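Local coordinates for protein oxidoreductase (Bordetella pertussis, PDB 3Q2K) that probably oxidises a UDP-linked N-acetylglucosaminuronic acid with bound NAD in the biosynthesis of a diacetamido mannuronic acid sugar, at residues F81-L84 against S85-L88; R128-D131 against G132-M135; R134-K137 against A138-A142; Y324-N327 against V328-L332; E339-G342 against R343-L346. All coordinates share one frame; numbering follows the deposited sequence.

Contact 1. Residues F81-L84 against S85-L88; sequences FSSL and SDML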
loop_
_atom_site.group_PDB
_atom_site.type_symbol
_atom_site.label_atom_id
_atom_site.label_comp_id
_atom_site.label_asym_id
_atom_site.label_seq_id
_atom_site.Cartn_x
_atom_site.Cartn_y
_atom_site.Cartn_z
ATOM N N PHE C 81 -43.727 -28.635 -11.513
ATOM C CA PHE C 81 -43.097 -29.044 -10.265
ATOM C C PHE C 81 -42.852 -27.817 -9.412
ATOM O O PHE C 81 -42.498 -26.766 -9.941
ATOM C CB PHE C 81 -41.726 -29.635 -10.562
ATOM C CG PHE C 81 -41.792 -31.005 -11.158
ATOM C CD1 PHE C 81 -41.950 -32.107 -10.333
ATOM C CD2 PHE C 81 -41.689 -31.177 -12.529
ATOM C CE1 PHE C 81 -41.967 -33.384 -10.867
ATOM C CE2 PHE C 81 -41.755 -32.444 -13.073
ATOM C CZ PHE C 81 -41.887 -33.546 -12.241
ATOM N N SER C 82 -43.014 -27.964 -8.104
ATOM C CA SER C 82 -42.954 -26.760 -7.304
ATOM C C SER C 82 -41.613 -26.707 -6.592
ATOM O O SER C 82 -41.316 -25.703 -5.948
ATOM C CB SER C 82 -44.124 -26.677 -6.324
ATOM O OG SER C 82 -44.015 -27.704 -5.353
ATOM N N SER C 83 -40.775 -27.729 -6.710
ATOM C CA SER C 83 -39.402 -27.531 -6.255
ATOM C C SER C 83 -38.405 -28.209 -7.184
ATOM O O SER C 83 -38.764 -29.117 -7.930
ATOM C CB SER C 83 -39.178 -28.043 -4.833
ATOM O OG SER C 83 -38.611 -29.339 -4.934
ATOM N N LEU C 84 -37.147 -27.788 -7.129
ATOM C CA LEU C 84 -36.216 -28.381 -8.072
ATOM C C LEU C 84 -35.933 -29.810 -7.634
ATOM O O LEU C 84 -35.752 -30.657 -8.506
ATOM C CB LEU C 84 -34.925 -27.571 -8.222
ATOM C CG LEU C 84 -33.814 -28.214 -9.056
ATOM C CD1 LEU C 84 -34.292 -28.304 -10.485
ATOM C CD2 LEU C 84 -32.571 -27.343 -9.042
ATOM N N SER C 85 -35.855 -30.090 -6.335
ATOM C CA SER C 85 -35.595 -31.476 -5.941
ATOM C C SER C 85 -36.606 -32.447 -6.531
ATOM O O SER C 85 -36.251 -33.511 -7.041
ATOM C CB SER C 85 -35.535 -31.683 -4.427
ATOM O OG SER C 85 -35.958 -30.492 -3.790
ATOM N N ASP C 86 -37.869 -32.037 -6.479
ATOM C CA ASP C 86 -38.940 -32.897 -6.968
ATOM C C ASP C 86 -38.772 -33.106 -8.465
ATOM O O ASP C 86 -38.861 -34.229 -8.971
ATOM C CB ASP C 86 -40.317 -32.293 -6.688
ATOM C CG ASP C 86 -40.529 -32.012 -5.214
ATOM O OD1 ASP C 86 -39.745 -32.567 -4.416
ATOM O OD2 ASP C 86 -41.446 -31.238 -4.863
ATOM N N MET C 87 -38.498 -32.002 -9.153
ATOM C CA MET C 87 -38.462 -32.038 -10.607
ATOM C C MET C 87 -37.338 -32.978 -11.023
ATOM O O MET C 87 -37.410 -33.689 -12.022
ATOM C CB MET C 87 -38.217 -30.640 -11.165
ATOM C CG MET C 87 -37.831 -30.674 -12.631
ATOM S SD MET C 87 -37.844 -28.956 -13.166
ATOM C CE MET C 87 -38.019 -29.062 -14.949
ATOM N N LEU C 88 -36.298 -33.015 -10.201
ATOM C CA LEU C 88 -35.148 -33.839 -10.535
ATOM C C LEU C 88 -35.422 -35.261 -10.060
ATOM O O LEU C 88 -34.981 -36.219 -10.690
ATOM C CB LEU C 88 -33.895 -33.313 -9.831
ATOM C CG LEU C 88 -33.332 -32.012 -10.412
ATOM C CD1 LEU C 88 -32.315 -31.460 -9.441
ATOM C CD2 LEU C 88 -32.656 -32.160 -11.769
#

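Contact 2. Residues R128-D131 against G132-M135; sequences RWED and GKRM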
loop_
_atom_site.group_PDB
_atom_site.type_symbol
_atom_site.label_atom_id
_atom_site.label_comp_id
_atom_site.label_asym_id
_atom_site.label_seq_id
_atom_site.Cartn_x
_atom_site.Cartn_y
_atom_site.Cartn_z
ATOM N N ARG C 128 -21.000 -14.639 -7.233
ATOM C CA ARG C 128 -19.745 -14.749 -6.491
ATOM C C ARG C 128 -18.696 -15.581 -7.206
ATOM O O ARG C 128 -19.016 -16.624 -7.781
ATOM C CB ARG C 128 -20.022 -15.321 -5.098
ATOM C CG ARG C 128 -20.803 -14.319 -4.260
ATOM C CD ARG C 128 -21.675 -15.015 -3.231
ATOM N NE ARG C 128 -22.229 -14.031 -2.306
ATOM C CZ ARG C 128 -22.728 -14.294 -1.100
ATOM N NH1 ARG C 128 -22.787 -15.518 -0.596
ATOM N NH2 ARG C 128 -23.190 -13.315 -0.337
ATOM N N TRP C 129 -17.453 -15.112 -7.194
ATOM C CA TRP C 129 -16.415 -15.838 -7.923
ATOM C C TRP C 129 -16.345 -17.319 -7.549
ATOM O O TRP C 129 -16.414 -18.216 -8.387
ATOM C CB TRP C 129 -15.068 -15.139 -7.747
ATOM C CG TRP C 129 -13.872 -15.806 -8.346
ATOM C CD1 TRP C 129 -12.757 -16.218 -7.662
ATOM C CD2 TRP C 129 -13.649 -16.152 -9.719
ATOM N NE1 TRP C 129 -11.860 -16.799 -8.531
ATOM C CE2 TRP C 129 -12.391 -16.788 -9.792
ATOM C CE3 TRP C 129 -14.405 -16.023 -10.887
ATOM C CZ2 TRP C 129 -11.847 -17.255 -10.993
ATOM C CZ3 TRP C 129 -13.853 -16.460 -12.089
ATOM C CH2 TRP C 129 -12.591 -17.086 -12.131
ATOM N N GLU C 130 -16.289 -17.606 -6.256
ATOM C CA GLU C 130 -16.081 -18.971 -5.775
ATOM C C GLU C 130 -17.274 -19.829 -6.175
ATOM O O GLU C 130 -17.107 -21.007 -6.466
ATOM C CB GLU C 130 -15.919 -19.015 -4.246
ATOM C CG GLU C 130 -14.524 -18.650 -3.753
ATOM C CD GLU C 130 -13.421 -19.420 -4.461
ATOM O OE1 GLU C 130 -13.631 -20.609 -4.776
ATOM O OE2 GLU C 130 -12.335 -18.862 -4.731
ATOM N N ASP C 131 -18.468 -19.254 -6.267
ATOM C CA ASP C 131 -19.642 -20.088 -6.522
ATOM C C ASP C 131 -19.541 -20.469 -7.989
ATOM O O ASP C 131 -19.866 -21.589 -8.388
ATOM C CB ASP C 131 -20.981 -19.379 -6.286
ATOM C CG ASP C 131 -21.201 -18.997 -4.830
ATOM O OD1 ASP C 131 -20.444 -19.498 -3.979
ATOM O OD2 ASP C 131 -22.103 -18.198 -4.498
ATOM N N GLY C 132 -19.133 -19.515 -8.814
ATOM C CA GLY C 132 -19.002 -19.825 -10.235
ATOM C C GLY C 132 -17.935 -20.881 -10.502
ATOM O O GLY C 132 -18.159 -21.762 -11.334
ATOM N N LYS C 133 -16.778 -20.820 -9.843
ATOM C CA LYS C 133 -15.831 -21.933 -9.897
ATOM C C LYS C 133 -16.410 -23.288 -9.472
ATOM O O LYS C 133 -16.158 -24.318 -10.103
ATOM C CB LYS C 133 -14.534 -21.639 -9.139
ATOM C CG LYS C 133 -13.636 -20.613 -9.840
ATOM C CD LYS C 133 -12.249 -20.478 -9.218
ATOM C CE LYS C 133 -12.429 -20.087 -7.762
ATOM N NZ LYS C 133 -11.239 -19.505 -7.087
ATOM N N ARG C 134 -17.175 -23.308 -8.388
ATOM C CA ARG C 134 -17.762 -24.544 -7.886
ATOM C C ARG C 134 -18.786 -25.100 -8.871
ATOM O O ARG C 134 -18.802 -26.313 -9.085
ATOM C CB ARG C 134 -18.442 -24.280 -6.549
ATOM C CG ARG C 134 -17.887 -25.071 -5.386
ATOM C CD ARG C 134 -18.896 -24.937 -4.260
ATOM N NE ARG C 134 -19.203 -23.537 -3.973
ATOM C CZ ARG C 134 -18.394 -22.658 -3.382
ATOM N NH1 ARG C 134 -18.795 -21.408 -3.183
ATOM N NH2 ARG C 134 -17.174 -22.995 -2.987
ATOM N N MET C 135 -19.608 -24.250 -9.483
ATOM C CA MET C 135 -20.529 -24.691 -10.540
ATOM C C MET C 135 -19.714 -25.436 -11.591
ATOM O O MET C 135 -20.019 -26.590 -11.892
ATOM C CB MET C 135 -21.157 -23.526 -11.321
ATOM C CG MET C 135 -22.073 -22.582 -10.580
ATOM S SD MET C 135 -22.381 -21.310 -11.817
ATOM C CE MET C 135 -23.499 -22.181 -12.915
#

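Contact 3. Residues R134-K137 against A138-A142; sequences RMVK and ACDEA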
loop_
_atom_site.group_PDB
_atom_site.type_symbol
_atom_site.label_atom_id
_atom_site.label_comp_id
_atom_site.label_asym_id
_atom_site.label_seq_id
_atom_site.Cartn_x
_atom_site.Cartn_y
_atom_site.Cartn_z
ATOM N N ARG C 134 -17.175 -23.308 -8.388
ATOM C CA ARG C 134 -17.762 -24.544 -7.886
ATOM C C ARG C 134 -18.786 -25.100 -8.871
ATOM O O ARG C 134 -18.802 -26.313 -9.085
ATOM C CB ARG C 134 -18.442 -24.280 -6.549
ATOM C CG ARG C 134 -17.887 -25.071 -5.386
ATOM C CD ARG C 134 -18.896 -24.937 -4.260
ATOM N NE ARG C 134 -19.203 -23.537 -3.973
ATOM C CZ ARG C 134 -18.394 -22.658 -3.382
ATOM N NH1 ARG C 134 -18.795 -21.408 -3.183
ATOM N NH2 ARG C 134 -17.174 -22.995 -2.987
ATOM N N MET C 135 -19.608 -24.250 -9.483
ATOM C CA MET C 135 -20.529 -24.691 -10.540
ATOM C C MET C 135 -19.714 -25.436 -11.591
ATOM O O MET C 135 -20.019 -26.590 -11.892
ATOM C CB MET C 135 -21.157 -23.526 -11.321
ATOM C CG MET C 135 -22.073 -22.582 -10.580
ATOM S SD MET C 135 -22.381 -21.310 -11.817
ATOM C CE MET C 135 -23.499 -22.181 -12.915
ATOM N N VAL C 136 -18.739 -24.772 -12.207
ATOM C CA VAL C 136 -17.871 -25.420 -13.194
ATOM C C VAL C 136 -17.206 -26.728 -12.762
ATOM O O VAL C 136 -17.172 -27.750 -13.459
ATOM C CB VAL C 136 -16.763 -24.469 -13.671
ATOM C CG1 VAL C 136 -15.909 -25.104 -14.759
ATOM C CG2 VAL C 136 -17.430 -23.203 -14.161
ATOM N N LYS C 137 -16.618 -26.735 -11.576
ATOM C CA LYS C 137 -16.029 -28.010 -11.204
ATOM C C LYS C 137 -17.098 -29.101 -11.176
ATOM O O LYS C 137 -16.888 -30.215 -11.655
ATOM C CB LYS C 137 -15.219 -27.923 -9.906
ATOM C CG LYS C 137 -16.044 -27.817 -8.636
ATOM C CD LYS C 137 -15.142 -27.559 -7.439
ATOM C CE LYS C 137 -15.906 -27.649 -6.128
ATOM N NZ LYS C 137 -15.004 -27.481 -4.954
ATOM N N ALA C 138 -18.276 -28.773 -10.661
ATOM C CA ALA C 138 -19.273 -29.811 -10.415
ATOM C C ALA C 138 -19.706 -30.454 -11.725
ATOM O O ALA C 138 -19.745 -31.684 -11.842
ATOM C CB ALA C 138 -20.484 -29.242 -9.695
ATOM N N CYS C 139 -20.028 -29.614 -12.703
ATOM C CA CYS C 139 -20.340 -30.123 -14.039
ATOM C C CYS C 139 -19.217 -30.906 -14.702
ATOM O O CYS C 139 -19.441 -31.843 -15.467
ATOM C CB CYS C 139 -20.682 -28.962 -14.968
ATOM S SG CYS C 139 -22.255 -28.282 -14.424
ATOM N N ASP C 140 -17.992 -30.477 -14.429
ATOM C CA ASP C 140 -16.844 -31.176 -14.994
ATOM C C ASP C 140 -16.908 -32.585 -14.424
ATOM O O ASP C 140 -16.849 -33.548 -15.174
ATOM C CB ASP C 140 -15.524 -30.635 -14.441
ATOM C CG ASP C 140 -15.028 -29.389 -15.148
ATOM O OD1 ASP C 140 -15.421 -29.116 -16.300
ATOM O OD2 ASP C 140 -14.201 -28.673 -14.547
ATOM N N GLU C 141 -16.942 -32.717 -13.101
ATOM C CA GLU C 141 -16.889 -34.041 -12.497
ATOM C C GLU C 141 -18.190 -34.812 -12.685
ATOM O O GLU C 141 -18.188 -36.036 -12.630
ATOM C CB GLU C 141 -16.395 -34.019 -11.050
ATOM C CG GLU C 141 -17.295 -33.342 -10.028
ATOM C CD GLU C 141 -16.521 -32.776 -8.846
ATOM O OE1 GLU C 141 -15.277 -32.909 -8.831
ATOM O OE2 GLU C 141 -17.134 -32.189 -7.928
ATOM N N ALA C 142 -19.315 -34.176 -12.990
ATOM C CA ALA C 142 -20.449 -35.007 -13.397
ATOM C C ALA C 142 -20.376 -35.378 -14.875
ATOM O O ALA C 142 -21.216 -36.135 -15.344
ATOM C CB ALA C 142 -21.780 -34.341 -13.130
HETATM O O HOH W 1 -18.060 -27.497 -15.860
#

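Contact 4. Residues Y324-N327 against V328-L332; sequences YYDN and VINCL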
loop_
_atom_site.group_PDB
_atom_site.type_symbol
_atom_site.label_atom_id
_atom_site.label_comp_id
_atom_site.label_asym_id
_atom_site.label_seq_id
_atom_site.Cartn_x
_atom_site.Cartn_y
_atom_site.Cartn_z
ATOM N N TYR C 324 -29.415 -18.411 -29.750
ATOM C CA TYR C 324 -28.534 -19.100 -28.814
ATOM C C TYR C 324 -28.870 -20.586 -28.763
ATOM O O TYR C 324 -27.994 -21.431 -28.580
ATOM C CB TYR C 324 -28.639 -18.504 -27.407
ATOM C CG TYR C 324 -27.738 -19.158 -26.375
ATOM C CD1 TYR C 324 -28.189 -20.225 -25.613
ATOM C CD2 TYR C 324 -26.433 -18.727 -26.169
ATOM C CE1 TYR C 324 -27.385 -20.827 -24.659
ATOM C CE2 TYR C 324 -25.615 -19.330 -25.225
ATOM C CZ TYR C 324 -26.090 -20.395 -24.491
ATOM O OH TYR C 324 -25.313 -21.000 -23.529
ATOM N N TYR C 325 -30.152 -20.928 -28.830
ATOM C CA TYR C 325 -30.492 -22.314 -28.537
ATOM C C TYR C 325 -30.080 -23.187 -29.711
ATOM O O TYR C 325 -29.855 -24.384 -29.534
ATOM C CB TYR C 325 -31.988 -22.485 -28.278
ATOM C CG TYR C 325 -32.381 -22.468 -26.821
ATOM C CD1 TYR C 325 -32.363 -23.621 -26.044
ATOM C CD2 TYR C 325 -32.824 -21.291 -26.241
ATOM C CE1 TYR C 325 -32.759 -23.590 -24.718
ATOM C CE2 TYR C 325 -33.217 -21.254 -24.919
ATOM C CZ TYR C 325 -33.189 -22.402 -24.159
ATOM O OH TYR C 325 -33.587 -22.317 -22.842
ATOM N N ASP C 326 -30.001 -22.605 -30.902
ATOM C CA ASP C 326 -29.518 -23.379 -32.039
ATOM C C ASP C 326 -28.246 -24.134 -31.687
ATOM O O ASP C 326 -28.133 -25.334 -31.937
ATOM C CB ASP C 326 -29.202 -22.521 -33.260
ATOM C CG ASP C 326 -28.993 -23.379 -34.494
ATOM O OD1 ASP C 326 -29.682 -24.416 -34.600
ATOM O OD2 ASP C 326 -28.126 -23.077 -35.338
ATOM N N ASN C 327 -27.305 -23.399 -31.102
ATOM C CA ASN C 327 -25.992 -23.905 -30.716
ATOM C C ASN C 327 -26.058 -24.947 -29.597
ATOM O O ASN C 327 -25.391 -25.982 -29.654
ATOM C CB ASN C 327 -25.098 -22.713 -30.354
ATOM C CG ASN C 327 -23.847 -23.119 -29.599
ATOM O OD1 ASN C 327 -23.642 -22.745 -28.446
ATOM N ND2 ASN C 327 -23.008 -23.917 -30.247
ATOM N N VAL C 328 -26.860 -24.685 -28.570
ATOM C CA VAL C 328 -27.066 -25.653 -27.496
ATOM C C VAL C 328 -27.561 -27.001 -28.022
ATOM O O VAL C 328 -27.016 -28.063 -27.713
ATOM C CB VAL C 328 -28.124 -25.102 -26.524
ATOM C CG1 VAL C 328 -28.455 -26.107 -25.439
ATOM C CG2 VAL C 328 -27.632 -23.808 -25.895
ATOM N N ILE C 329 -28.591 -26.946 -28.860
ATOM C CA ILE C 329 -29.184 -28.143 -29.444
ATOM C C ILE C 329 -28.161 -28.899 -30.287
ATOM O O ILE C 329 -27.994 -30.106 -30.099
ATOM C CB ILE C 329 -30.424 -27.780 -30.285
ATOM C CG1 ILE C 329 -31.528 -27.140 -29.435
ATOM C CG2 ILE C 329 -30.964 -29.021 -30.976
ATOM C CD1 ILE C 329 -32.765 -26.772 -30.254
ATOM N N ASN C 330 -27.477 -28.202 -31.195
ATOM C CA ASN C 330 -26.329 -28.760 -31.915
ATOM C C ASN C 330 -25.338 -29.442 -30.983
ATOM O O ASN C 330 -25.079 -30.634 -31.138
ATOM C CB ASN C 330 -25.574 -27.731 -32.763
ATOM C CG ASN C 330 -26.433 -27.164 -33.866
ATOM O OD1 ASN C 330 -27.443 -27.761 -34.232
ATOM N ND2 ASN C 330 -26.050 -26.008 -34.391
ATOM N N CYS C 331 -24.814 -28.700 -30.011
ATOM C CA CYS C 331 -23.863 -29.279 -29.074
ATOM C C CYS C 331 -24.430 -30.532 -28.409
ATOM O O CYS C 331 -23.768 -31.559 -28.249
ATOM C CB CYS C 331 -23.425 -28.240 -28.036
ATOM S SG CYS C 331 -22.563 -29.077 -26.696
ATOM N N LEU C 332 -25.689 -30.462 -27.994
ATOM C CA LEU C 332 -26.258 -31.635 -27.342
ATOM C C LEU C 332 -26.481 -32.791 -28.309
ATOM O O LEU C 332 -26.512 -33.957 -27.910
ATOM C CB LEU C 332 -27.601 -31.265 -26.729
ATOM C CG LEU C 332 -27.341 -30.426 -25.484
ATOM C CD1 LEU C 332 -28.733 -30.162 -24.945
ATOM C CD2 LEU C 332 -26.462 -31.201 -24.514
#

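Contact 5. Residues E339-G342 against R343-L346; sequences ETDG and REGL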
loop_
_atom_site.group_PDB
_atom_site.type_symbol
_atom_site.label_atom_id
_atom_site.label_comp_id
_atom_site.label_asym_id
_atom_site.label_seq_id
_atom_site.Cartn_x
_atom_site.Cartn_y
_atom_site.Cartn_z
ATOM N N GLU C 339 -20.779 -22.554 -27.795
ATOM C CA GLU C 339 -20.173 -21.233 -27.936
ATOM C C GLU C 339 -19.799 -20.553 -26.616
ATOM O O GLU C 339 -18.854 -19.769 -26.547
ATOM C CB GLU C 339 -21.136 -20.334 -28.713
ATOM C CG GLU C 339 -20.658 -18.904 -28.937
ATOM C CD GLU C 339 -21.594 -18.155 -29.868
ATOM O OE1 GLU C 339 -22.774 -17.952 -29.509
ATOM O OE2 GLU C 339 -21.151 -17.785 -30.975
ATOM N N THR C 340 -20.549 -20.848 -25.560
ATOM C CA THR C 340 -20.330 -20.260 -24.244
ATOM C C THR C 340 -20.651 -21.347 -23.226
ATOM O O THR C 340 -21.783 -21.439 -22.747
ATOM C CB THR C 340 -21.219 -19.026 -23.961
ATOM O OG1 THR C 340 -21.127 -18.089 -25.042
ATOM C CG2 THR C 340 -20.774 -18.295 -22.690
ATOM N N ASP C 341 -19.646 -22.171 -22.941
ATOM C CA ASP C 341 -19.680 -23.108 -21.825
ATOM C C ASP C 341 -19.315 -22.424 -20.510
ATOM O O ASP C 341 -19.162 -21.201 -20.434
ATOM C CB ASP C 341 -18.820 -24.355 -22.068
ATOM C CG ASP C 341 -17.324 -24.103 -21.963
ATOM O OD1 ASP C 341 -16.570 -25.100 -22.003
ATOM O OD2 ASP C 341 -16.878 -22.942 -21.840
ATOM N N GLY C 342 -19.226 -23.248 -19.472
ATOM C CA GLY C 342 -18.899 -22.815 -18.122
ATOM C C GLY C 342 -17.706 -21.885 -18.086
ATOM O O GLY C 342 -17.818 -20.803 -17.514
ATOM N N ARG C 343 -16.593 -22.283 -18.698
ATOM C CA ARG C 343 -15.359 -21.499 -18.622
ATOM C C ARG C 343 -15.431 -20.190 -19.400
ATOM O O ARG C 343 -14.920 -19.159 -18.965
ATOM C CB ARG C 343 -14.158 -22.301 -19.120
ATOM C CG ARG C 343 -13.827 -23.455 -18.187
ATOM C CD ARG C 343 -12.859 -24.452 -18.799
ATOM N NE ARG C 343 -12.315 -25.229 -17.687
ATOM C CZ ARG C 343 -12.912 -26.279 -17.134
ATOM N NH1 ARG C 343 -14.085 -26.715 -17.564
ATOM N NH2 ARG C 343 -12.362 -26.906 -16.106
ATOM N N GLU C 344 -16.056 -20.242 -20.573
ATOM C CA GLU C 344 -16.454 -19.031 -21.280
ATOM C C GLU C 344 -17.111 -18.028 -20.330
ATOM O O GLU C 344 -16.806 -16.834 -20.357
ATOM C CB GLU C 344 -17.486 -19.394 -22.346
ATOM C CG GLU C 344 -17.155 -18.931 -23.746
ATOM C CD GLU C 344 -15.667 -18.719 -23.895
ATOM O OE1 GLU C 344 -15.322 -17.596 -24.293
ATOM O OE2 GLU C 344 -14.858 -19.611 -23.569
ATOM N N GLY C 345 -17.985 -18.547 -19.474
ATOM C CA GLY C 345 -18.811 -17.767 -18.550
ATOM C C GLY C 345 -18.028 -17.283 -17.344
ATOM O O GLY C 345 -18.319 -16.212 -16.813
ATOM N N LEU C 346 -16.995 -18.029 -16.958
ATOM C CA LEU C 346 -16.099 -17.587 -15.891
ATOM C C LEU C 346 -15.289 -16.374 -16.337
ATOM O O LEU C 346 -14.924 -15.536 -15.521
ATOM C CB LEU C 346 -15.166 -18.706 -15.422
ATOM C CG LEU C 346 -15.640 -19.890 -14.577
ATOM C CD1 LEU C 346 -14.490 -20.919 -14.413
ATOM C CD2 LEU C 346 -16.142 -19.389 -13.233
#

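Contact 1. Residues F81-L84 against S85-L88
Ser83 OG takes up the backbone N-H of Asp86 in a nearly straight bond, Asp86 N to Ser83 OG 3.2 Å at 170°, and so caps the first turn of helix 84-90. The same hydroxyl bonds Ser85 OG at 3.1 Å, and either serine may be the donor. Backbone bonds complete the turn: Met87 N reaches Ser83 O at 3.1 Å and Leu88 N reaches Leu84 O. The apolar contacts lie apart from these polar bonds. Met87 sets its CA over one face of the Phe81 ring, 3.6 Å from the centroid, a CH-pi contact. The two side chains cross at about a right angle, Met87 CB packing on Phe81 CG at 3.6 Å. With CG anti to the backbone N (chi1 166°), the extended Met87 chain carries SD past the ring to an oblique Met-aromatic position, 5.4 Å from the centroid. Leu84 and Leu88, one turn apart, meet through Leu84 CG and Leu88 CD1 at 3.6 Å. Both also pack on Glu111 of helix 105-114, whereas Met87 reaches Cys62 and Leu96 of the central sheet. The Leu84 side chain is about 5 Å from the bound NADH. This is a serine N-cap at a strand-to-helix turn of the NAD-binding Rossmann fold.

Contact 2. Residues R128-D131 against G132-M135
Lys133 runs back along helix 129-142 toward Trp129 and Glu130. Its CB sits 3.8 Å from Glu130 O. The next carbon, CG, stands over the six-membered ring of Trp129, 4.2 Å from the centroid in a CH-pi contact. CD lies 3.3 Å above the indole plane, shifted toward the rim. A bend at chi3 (-58°) then turns CE toward the carboxylate of Glu130, 3.3 Å from Glu130 OE1. At the tip, Lys133 NZ forms a salt bridge to Glu130 OE2 at 2.7 Å, on the syn side but 33° out of the carboxylate plane. The indole N-H of Trp129 goes to Asp370 O at the C terminus; Asp370 OXT is a long, weak ion partner of Lys133 NZ.

A second ion pair forms one residue on: Arg134 NH1 meets Asp131 OD1 at 2.6 Å, nearly along the C-O axis of the acid and within the guanidinium plane, although the N-H is bent and the two flat groups are turned 58° apart. Glu130 O lies over the centre of that guanidinium, 3.7 Å above it. Arg134 NE is buried without a partner. The acids, near the helix N terminus, would be expected to interact favourably with its dipole, and each is paired with a base about one turn on.

Contact 3. Residues R134-K137 against A138-A142
Chi1 of Asp140 (-83°) places CG beside its own backbone N, and that turns the carboxylate back toward the carbonyl of Val136 one turn earlier. Val136 holds CG1 on the same flank of the helix (chi1 -176°), where the two side chains run side by side in the same direction and Val136 CG1 comes within 4.0 Å of Asp140 OD2. The carboxylate and the carbonyl are both acceptors, with Asp140 OD2 to Val136 O at 3.3 Å, so they cannot bond directly. A water mediates instead: it donates to Val136 O at 2.6 Å and, in a weak bond, to Asp140 OD1 at 3.1 Å. Val136 O also accepts from Asp140 N, so this carbonyl serves both the helix and the water.

The other backbone bonds of the helix are regular, for example Cys139 N to Met135 O and Glu141 N to Lys137 O, the latter 2.9 Å at 169°. Ala138 CB lies against the carbonyls of the preceding turn, 3.4 Å from Arg134 O. Lys137 and Glu141 carry opposite charges one turn apart, but Lys137 NZ and Glu141 OE2 remain 6.0 Å from each other.

The strongest partner of Asp140 is Arg343 of helix 342-361, a salt bridge through OD2, and Val136 packs on Arg343 and Leu346 of that same helix. Met135 and Ala138 face helix 105-114, through Pro106, Ala109 and Ile110. The result is an amphipathic crossover helix, the alpha element of the beta-alpha-beta unit formed with strands 118-121 and 146-148 in the Rossmann fold.

Contact 4. Residues Y324-N327 against V328-L332
Tyr324 and Val328 sit one turn apart, and their side chains slant across each other: Val328 CG2 approaches the ring obliquely at Tyr324 CE1, 3.2 Å away, with Tyr324 CD1 at 3.6 Å. With Tyr324 CG anti to its nitrogen (chi1 -179°), the ring hangs beside the helix, where the methyl can reach it. Phe147 of strand 146-148 packs on both residues, and Tyr324 OH makes a weak hydrogen bond to Val148 O.

On another flank, the carboxylate of Asp326 and the amide of Asn330 are turned 73° against each other. Asp326 OD2 and Asn330 ND2 remain 3.7 Å apart, too far for a good bond. Arg55 links the two groups: NH1 forms a salt bridge with Asp326 OD1 and NH2 a hydrogen bond with Asn330 OD1. Asp326 O sits over the face of the Asn330 amide, 3.2 Å from Asn330 CG.

Ile329 lays its CG1 along the preceding turn, 3.2 Å from Tyr325 O. Tyr325 packs toward helix 42-50, its OH bonding His45 and its ring meeting Phe33 edge-to-face. Asn327 OD1 accepts a hydrogen bond from Glu339 N.

Along the backbone, Val328 N to Tyr324 O is weak at 3.4 Å, whereas Cys331 N to Asn327 O is 2.8 Å. The helix is thus apolar toward strand 146-148 and polar toward Arg55. A single guanidinium shared by an acid and an amide would be expected to stabilise the charge of Asp326 and to fix the rotation of the Asn330 amide.

Contact 5. Residues E339-G342 against R343-L346
An aspartate N-cap starts helix 342-361: Asp341 OD2 accepts the backbone N-H of Glu344 in a nearly straight bond, with Glu344 N to Asp341 OD2 at 3.1 Å and an angle of 174°. Chi1 of Asp341 (74°) puts CG between its own nitrogen and carbonyl carbon, folding the carboxylate over the start of the helix. The first turn closes behind it through Gly345 N to Asp341 O at 3.1 Å and Leu346 N to Gly342 O at 2.9 Å.

Glu344 turns its CB toward the loop and crosses Thr340 at about a right angle. Thr340 CG2 rests on Glu344 CB at 3.5 Å, and Glu344 CG reaches Glu339 O at 3.4 Å. The carboxylate then bends away to a salt bridge with Arg153. Glu344 OE2 is nevertheless 4.3 Å from Asp341 OD2, a like-charge approach that the N-terminal end of the helix would probably ease.

Arg343 leaves the turn extended as far as NE, where chi4 (83°) turns the guanidinium; NE pairs with Glu199 of the second subunit. Glu339 bridges to Arg154, and the backbone of Thr340 bonds Val148 at the end of strand 146-148, an outermost strand of the Rossmann sheet. The cap therefore lies between helix 129-142, where Leu346 packs on Trp129, and helix 321-333, which precedes it in the chain.

From the N terminus, contact 1 comes first, a tight turn from strand 79-81 into helix 84-90 at one edge of the Rossmann sheet; it touches none of the others. Contacts 2 and 3 then follow on helix 129-142, overlapping at Arg134 and Met135 without nesting. Contact 4 lies within helix 321-333 of the C-terminal alpha/beta domain, and contact 5 closes the turn from the ensuing loop into helix 342-361. Contacts 4 and 5 touch each other. Contact 5 also folds back on contacts 2 and 3, its Leu346 packing against Gly132, thereby tying the C-terminal part of the chain to the Rossmann fold.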